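Local coordinates for protein deferrochelatase (Vibrio cholerae, PDB 5DE0) that binds heme b and, as a member of the dye-decolorizing (DyP-type) peroxidase family, probably acts as a peroxidase, at residues 27-30 and 31-34; 110-113 and 114-118; 253-256 and 257-260. One frame throughout, in Å; residues are numbered along the deposited sequence.

In the fold
The three contacts come in series along the chain and sit in two ferredoxin-like domains, each with a four-stranded antiparallel sheet. Contacts 1 and 2 share the N-terminal one: residues 27-34 lead from strand 18-26 into helix 30-38, and residues 110-118 lie on helix 108-117, between strands 98-104 and 125-134. Their centres are about 17 Å apart, with nearest atoms about 7 Å. Contact 3 starts helix 257-266 in the heme-binding C-terminal domain, between strands 247-253 and 281-291, topologically equivalent to helix 108-117; its centre lies about 29 and 30 Å from the other two. Contact 2 packs on the second subunit, whereas the Phe259 side chain of contact 3 comes within about 6 Å of the heme.

Contact 1. Residues 27-30 and 31-34; sequences RQNH and AHVL
Asn29 and His32 lay their flat groups together at the start of helix 30-38. The amide and the imidazole are stacked with planes only 11° apart, the side chains running at a slant to each other. Asn29 CG lies 4.0 Å from His32 CD2, and Asn29 OD1 stands over one face of the ring. Both side chains have their CG beside the backbone N, opposite the carbonyl carbon (chi1 -73° in Asn29), which lets the two groups overlap across the first turn. Asn29 occupies the N-cap position, yet its side chain makes no capping bond; its ND2 donates instead to Asp124 OD1, an oxygen that also receives Gln28 NE2.

The backbone carbonyl of Asn29 takes Val33 N at 3.1 Å from Asn29 O, and His32 N at 3.0 Å from the same oxygen in a weak, strongly bent bond. One residue on, Leu34 N reaches His30 O at 3.0 Å with an N-H...O angle of 162°. Val33 turns CG2 back over this start: the methyl is 3.3 Å from Asn29 O and 3.7 Å from Gln28 O. The same side chain packs on Ile121, Asp124 and Ile125. The His30 ring departs from the turn and meets the ring of His69 almost in parallel.

The bond to Asp124 is consistent with a set rotation of the Asn29 amide, which presents a flat polar surface to the imidazole. Two polar side chains pair by stacking at the helix start, while the first carbonyls of the turn are bonded by backbone N-H groups.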
# COMPACT_ATOMS: atom_id res chain seq x y z
N ARG B 27 -6.26 4.57 -24.35
CA ARG B 27 -5.42 4.82 -25.51
C ARG B 27 -5.94 4.17 -26.79
O ARG B 27 -5.89 4.78 -27.87
CB ARG B 27 -3.99 4.33 -25.24
CG ARG B 27 -3.23 5.20 -24.25
CD ARG B 27 -3.31 6.67 -24.66
NE ARG B 27 -2.62 7.54 -23.71
CZ ARG B 27 -2.60 8.87 -23.79
NH1 ARG B 27 -3.24 9.48 -24.78
NH2 ARG B 27 -1.95 9.58 -22.88
N GLN B 28 -6.44 2.95 -26.69
CA GLN B 28 -6.96 2.24 -27.85
C GLN B 28 -8.03 1.23 -27.46
O GLN B 28 -8.30 1.03 -26.28
CB GLN B 28 -5.82 1.53 -28.60
CG GLN B 28 -5.11 0.48 -27.76
CD GLN B 28 -4.16 -0.37 -28.57
OE1 GLN B 28 -3.71 0.02 -29.65
NE2 GLN B 28 -3.84 -1.55 -28.06
N ASN B 29 -8.63 0.60 -28.47
CA ASN B 29 -9.68 -0.41 -28.28
C ASN B 29 -10.75 0.03 -27.29
O ASN B 29 -11.08 -0.69 -26.35
CB ASN B 29 -9.06 -1.74 -27.82
CG ASN B 29 -8.33 -2.45 -28.94
OD1 ASN B 29 -8.76 -2.42 -30.09
ND2 ASN B 29 -7.23 -3.11 -28.60
N HIS B 30 -11.29 1.23 -27.52
CA HIS B 30 -12.21 1.88 -26.60
C HIS B 30 -13.44 1.03 -26.28
O HIS B 30 -13.95 1.06 -25.15
CB HIS B 30 -12.66 3.22 -27.17
CG HIS B 30 -11.55 4.23 -27.28
ND1 HIS B 30 -10.43 4.03 -28.06
CD2 HIS B 30 -11.40 5.45 -26.71
CE1 HIS B 30 -9.63 5.08 -27.96
NE2 HIS B 30 -10.20 5.95 -27.14
N ALA B 31 -13.92 0.26 -27.25
CA ALA B 31 -15.10 -0.57 -27.05
C ALA B 31 -14.79 -1.73 -26.10
O ALA B 31 -15.63 -2.11 -25.28
CB ALA B 31 -15.62 -1.10 -28.38
N HIS B 32 -13.58 -2.27 -26.21
CA HIS B 32 -13.16 -3.37 -25.34
C HIS B 32 -12.98 -2.86 -23.92
O HIS B 32 -13.27 -3.57 -22.95
CB HIS B 32 -11.87 -4.00 -25.85
CG HIS B 32 -11.95 -4.53 -27.25
ND1 HIS B 32 -13.03 -4.32 -28.07
CD2 HIS B 32 -11.06 -5.27 -27.97
CE1 HIS B 32 -12.81 -4.89 -29.25
NE2 HIS B 32 -11.63 -5.48 -29.21
N VAL B 33 -12.49 -1.63 -23.80
CA VAL B 33 -12.25 -1.01 -22.50
C VAL B 33 -13.56 -0.73 -21.77
O VAL B 33 -13.69 -1.01 -20.58
CB VAL B 33 -11.44 0.29 -22.63
CG1 VAL B 33 -11.30 0.96 -21.28
CG2 VAL B 33 -10.08 0.00 -23.24
N LEU B 34 -14.53 -0.17 -22.50
CA LEU B 34 -15.84 0.14 -21.94
C LEU B 34 -16.53 -1.12 -21.42
O LEU B 34 -17.12 -1.12 -20.34
CB LEU B 34 -16.72 0.82 -22.98
CG LEU B 34 -18.14 1.21 -22.53
CD1 LEU B 34 -18.08 2.08 -21.28
CD2 LEU B 34 -18.89 1.92 -23.64

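Contact 2. Residues 110-113 and 114-118; sequences LFYT and LRKGI
Tyr112 and Lys116, one turn apart on helix 108-117, lie side by side and point the same way. Lys116 CB sits over one face of the phenol ring, 4.2 Å from the Tyr112 ring centroid and 15° off its normal, a CH-pi contact displaced toward the rim. The ring reaches this place because Tyr112 CG is anti to the backbone N, which carries the ring forward along the helix, toward Lys116. The lysine then bends at its second torsion (chi2 68°), so that CG stays beside the phenol, 4.0 Å from Tyr112 OH, before the chain extends outward.

On the neighbouring side, Phe111 is turned likewise, and its CE1 touches Arg115 CD at 3.9 Å. The arginine runs extended through its first two torsions and kinks at the third (chi3 70°), which turns the guanidinium back toward both aromatic residues. Its NH2 comes to the edge of the Tyr112 ring, near the ring plane, at 4.3 Å from CD1 of Tyr112. The backbone carries the usual i to i+4 bonds, among them Lys116 N to Tyr112 O at 2.9 Å; Gly117 N to Thr113 O, also 2.9 Å, is more bent, with its donor above the carbonyl plane. Thr113 OG1 bonds back to Leu109 O.

Leu110 and Leu114 face strand 18-26, whereas Phe111 and Arg115 meet the second subunit: Arg115 NH1 makes a weak hydrogen bond to Met142 O of that subunit, and Tyr112 packs on its Tyr136. Aliphatic parts of two basic residues thus lie against aromatic rings, and the cationic end of the arginine is carried to the subunit interface.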
# COMPACT_ATOMS: atom_id res chain seq x y z
N LEU B 110 -8.95 -5.42 -3.24
CA LEU B 110 -8.87 -4.20 -4.04
C LEU B 110 -7.85 -4.37 -5.16
O LEU B 110 -8.13 -4.05 -6.32
CB LEU B 110 -8.49 -3.00 -3.17
CG LEU B 110 -9.41 -2.67 -1.99
CD1 LEU B 110 -8.83 -1.52 -1.19
CD2 LEU B 110 -10.81 -2.34 -2.47
N PHE B 111 -6.68 -4.89 -4.81
CA PHE B 111 -5.65 -5.19 -5.79
C PHE B 111 -6.16 -6.23 -6.79
O PHE B 111 -5.93 -6.10 -7.99
CB PHE B 111 -4.38 -5.70 -5.10
CG PHE B 111 -3.25 -6.01 -6.05
CD1 PHE B 111 -3.16 -7.26 -6.65
CD2 PHE B 111 -2.29 -5.06 -6.34
CE1 PHE B 111 -2.13 -7.55 -7.52
CE2 PHE B 111 -1.26 -5.35 -7.21
CZ PHE B 111 -1.18 -6.59 -7.80
N TYR B 112 -6.85 -7.25 -6.28
CA TYR B 112 -7.36 -8.32 -7.13
C TYR B 112 -8.41 -7.80 -8.11
O TYR B 112 -8.43 -8.21 -9.27
CB TYR B 112 -7.95 -9.45 -6.29
CG TYR B 112 -8.65 -10.51 -7.12
CD1 TYR B 112 -7.93 -11.51 -7.76
CD2 TYR B 112 -10.04 -10.51 -7.25
CE1 TYR B 112 -8.56 -12.48 -8.52
CE2 TYR B 112 -10.68 -11.48 -8.01
CZ TYR B 112 -9.94 -12.46 -8.64
OH TYR B 112 -10.58 -13.42 -9.39
N THR B 113 -9.28 -6.91 -7.64
CA THR B 113 -10.34 -6.38 -8.48
C THR B 113 -9.77 -5.59 -9.65
O THR B 113 -10.28 -5.68 -10.77
CB THR B 113 -11.29 -5.47 -7.67
OG1 THR B 113 -11.88 -6.23 -6.60
CG2 THR B 113 -12.39 -4.91 -8.56
N LEU B 114 -8.71 -4.83 -9.39
CA LEU B 114 -8.09 -4.03 -10.44
C LEU B 114 -7.30 -4.90 -11.41
O LEU B 114 -7.41 -4.73 -12.62
CB LEU B 114 -7.17 -2.97 -9.82
CG LEU B 114 -6.48 -2.05 -10.84
CD1 LEU B 114 -7.51 -1.36 -11.72
CD2 LEU B 114 -5.61 -1.02 -10.13
N ARG B 115 -6.51 -5.84 -10.88
CA ARG B 115 -5.70 -6.72 -11.72
C ARG B 115 -6.57 -7.59 -12.62
O ARG B 115 -6.36 -7.66 -13.83
CB ARG B 115 -4.78 -7.60 -10.87
CG ARG B 115 -3.86 -8.48 -11.70
CD ARG B 115 -2.96 -9.37 -10.84
NE ARG B 115 -3.71 -10.42 -10.16
CZ ARG B 115 -3.15 -11.41 -9.46
NH1 ARG B 115 -1.83 -11.48 -9.35
NH2 ARG B 115 -3.91 -12.33 -8.88
N LYS B 116 -7.56 -8.24 -12.01
CA LYS B 116 -8.47 -9.11 -12.75
C LYS B 116 -9.39 -8.31 -13.66
O LYS B 116 -9.74 -8.76 -14.76
CB LYS B 116 -9.30 -9.95 -11.77
CG LYS B 116 -10.31 -10.88 -12.42
CD LYS B 116 -9.61 -12.00 -13.18
CE LYS B 116 -10.61 -13.01 -13.70
NZ LYS B 116 -9.94 -14.12 -14.43
N GLY B 117 -9.79 -7.13 -13.21
CA GLY B 117 -10.73 -6.30 -13.94
C GLY B 117 -10.21 -5.72 -15.24
O GLY B 117 -10.98 -5.50 -16.18
N ILE B 118 -8.91 -5.47 -15.31
CA ILE B 118 -8.32 -4.84 -16.49
C ILE B 118 -7.35 -5.78 -17.21
O ILE B 118 -6.61 -5.36 -18.09
CB ILE B 118 -7.57 -3.54 -16.14
CG1 ILE B 118 -6.27 -3.84 -15.40
CG2 ILE B 118 -8.46 -2.61 -15.34
CD1 ILE B 118 -5.42 -2.63 -15.13

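Contact 3. Residues 253-256 and 257-260; sequences CHTL and HNFK
An ST turn begins helix 257-266, where the chain leaves strand 247-253 in the ferredoxin-like C-terminal domain. Thr255 OG1 accepts His257 N at 3.2 Å with an N-H...O angle of 156°, capping an N-H group that the helix itself cannot satisfy. The hydroxyl is placed there by chi1 of 172°, which sets OG1 opposite the backbone N; the two side chains run alongside, with OG1 also 3.3 Å from His257 CB. Glu77 OE1 is a second partner of this hydroxyl. The other branch of the threonine, CG2, meets Asn258 OD1 at 3.7 Å, the two side chains crossing at about a right angle.

Just before the turn, Thr255 N donates to Cys253 SG in a nearly straight but long N-H...S bond of 3.6 Å. On the helix side the same sulfur approaches Asn258 ND2, the amide nitrogen being hydrogen-bonded to Lys230 O.

Phe259 packs back on Cys253. Its CZ lies against Cys253 CB at 3.6 Å, and the sulfur makes an oblique sulfur-aromatic contact, 5.4 Å from Cys253 SG to the Phe259 ring centroid. The side chain also touches Tyr173, Met175 and Tyr288 of the sheet, and it lies about 6 Å from the bound heme. Lys260 pairs its NZ with Glu264. The first regular helical bond joins Lys260 N to Leu256 O at 3.2 Å, nearly in line with the C=O bond of Leu256.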
# COMPACT_ATOMS: atom_id res chain seq x y z
N CYS B 253 -21.21 14.54 -5.20
CA CYS B 253 -22.24 15.55 -4.97
C CYS B 253 -23.26 15.59 -6.10
O CYS B 253 -22.94 15.31 -7.25
CB CYS B 253 -21.61 16.93 -4.79
SG CYS B 253 -22.78 18.20 -4.27
N HIS B 254 -24.50 15.96 -5.76
CA HIS B 254 -25.59 16.01 -6.73
C HIS B 254 -25.38 17.14 -7.73
O HIS B 254 -25.99 17.17 -8.79
CB HIS B 254 -26.93 16.19 -6.02
CG HIS B 254 -27.12 17.54 -5.40
ND1 HIS B 254 -26.69 17.84 -4.12
CD2 HIS B 254 -27.68 18.67 -5.88
CE1 HIS B 254 -26.99 19.09 -3.84
NE2 HIS B 254 -27.59 19.62 -4.89
N THR B 255 -24.50 18.08 -7.38
CA THR B 255 -24.17 19.19 -8.26
C THR B 255 -22.68 19.50 -8.17
O THR B 255 -22.10 19.52 -7.09
CB THR B 255 -24.98 20.46 -7.93
OG1 THR B 255 -24.49 21.56 -8.70
CG2 THR B 255 -24.90 20.79 -6.45
N LEU B 256 -22.06 19.73 -9.33
CA LEU B 256 -20.63 20.03 -9.39
C LEU B 256 -20.34 21.43 -8.86
O LEU B 256 -19.20 21.77 -8.56
CB LEU B 256 -20.13 19.88 -10.83
CG LEU B 256 -18.62 19.96 -11.09
CD1 LEU B 256 -18.20 18.86 -12.06
CD2 LEU B 256 -18.25 21.33 -11.64
N HIS B 257 -21.40 22.22 -8.73
CA HIS B 257 -21.29 23.60 -8.27
C HIS B 257 -20.63 23.71 -6.89
O HIS B 257 -19.86 24.64 -6.64
CB HIS B 257 -22.68 24.25 -8.23
CG HIS B 257 -22.67 25.68 -7.81
ND1 HIS B 257 -22.10 26.68 -8.57
CD2 HIS B 257 -23.16 26.29 -6.70
CE1 HIS B 257 -22.25 27.84 -7.95
NE2 HIS B 257 -22.88 27.63 -6.81
N ASN B 258 -20.93 22.76 -6.01
CA ASN B 258 -20.37 22.74 -4.67
C ASN B 258 -18.86 22.56 -4.68
O ASN B 258 -18.15 23.21 -3.92
CB ASN B 258 -21.02 21.64 -3.83
CG ASN B 258 -22.47 21.94 -3.51
OD1 ASN B 258 -23.04 22.91 -4.02
ND2 ASN B 258 -23.08 21.12 -2.67
N PHE B 259 -18.37 21.67 -5.54
CA PHE B 259 -16.94 21.45 -5.70
C PHE B 259 -16.24 22.74 -6.11
O PHE B 259 -15.25 23.16 -5.50
CB PHE B 259 -16.65 20.37 -6.74
CG PHE B 259 -17.20 19.01 -6.39
CD1 PHE B 259 -17.44 18.66 -5.08
CD2 PHE B 259 -17.47 18.09 -7.39
CE1 PHE B 259 -17.95 17.41 -4.76
CE2 PHE B 259 -17.97 16.84 -7.08
CZ PHE B 259 -18.21 16.50 -5.77
N LYS B 260 -16.78 23.37 -7.15
CA LYS B 260 -16.22 24.58 -7.74
C LYS B 260 -16.18 25.73 -6.74
O LYS B 260 -15.22 26.50 -6.71
CB LYS B 260 -17.02 24.97 -8.98
CG LYS B 260 -16.59 26.27 -9.64
CD LYS B 260 -17.36 26.49 -10.93
CE LYS B 260 -17.17 27.89 -11.47
NZ LYS B 260 -17.76 28.91 -10.56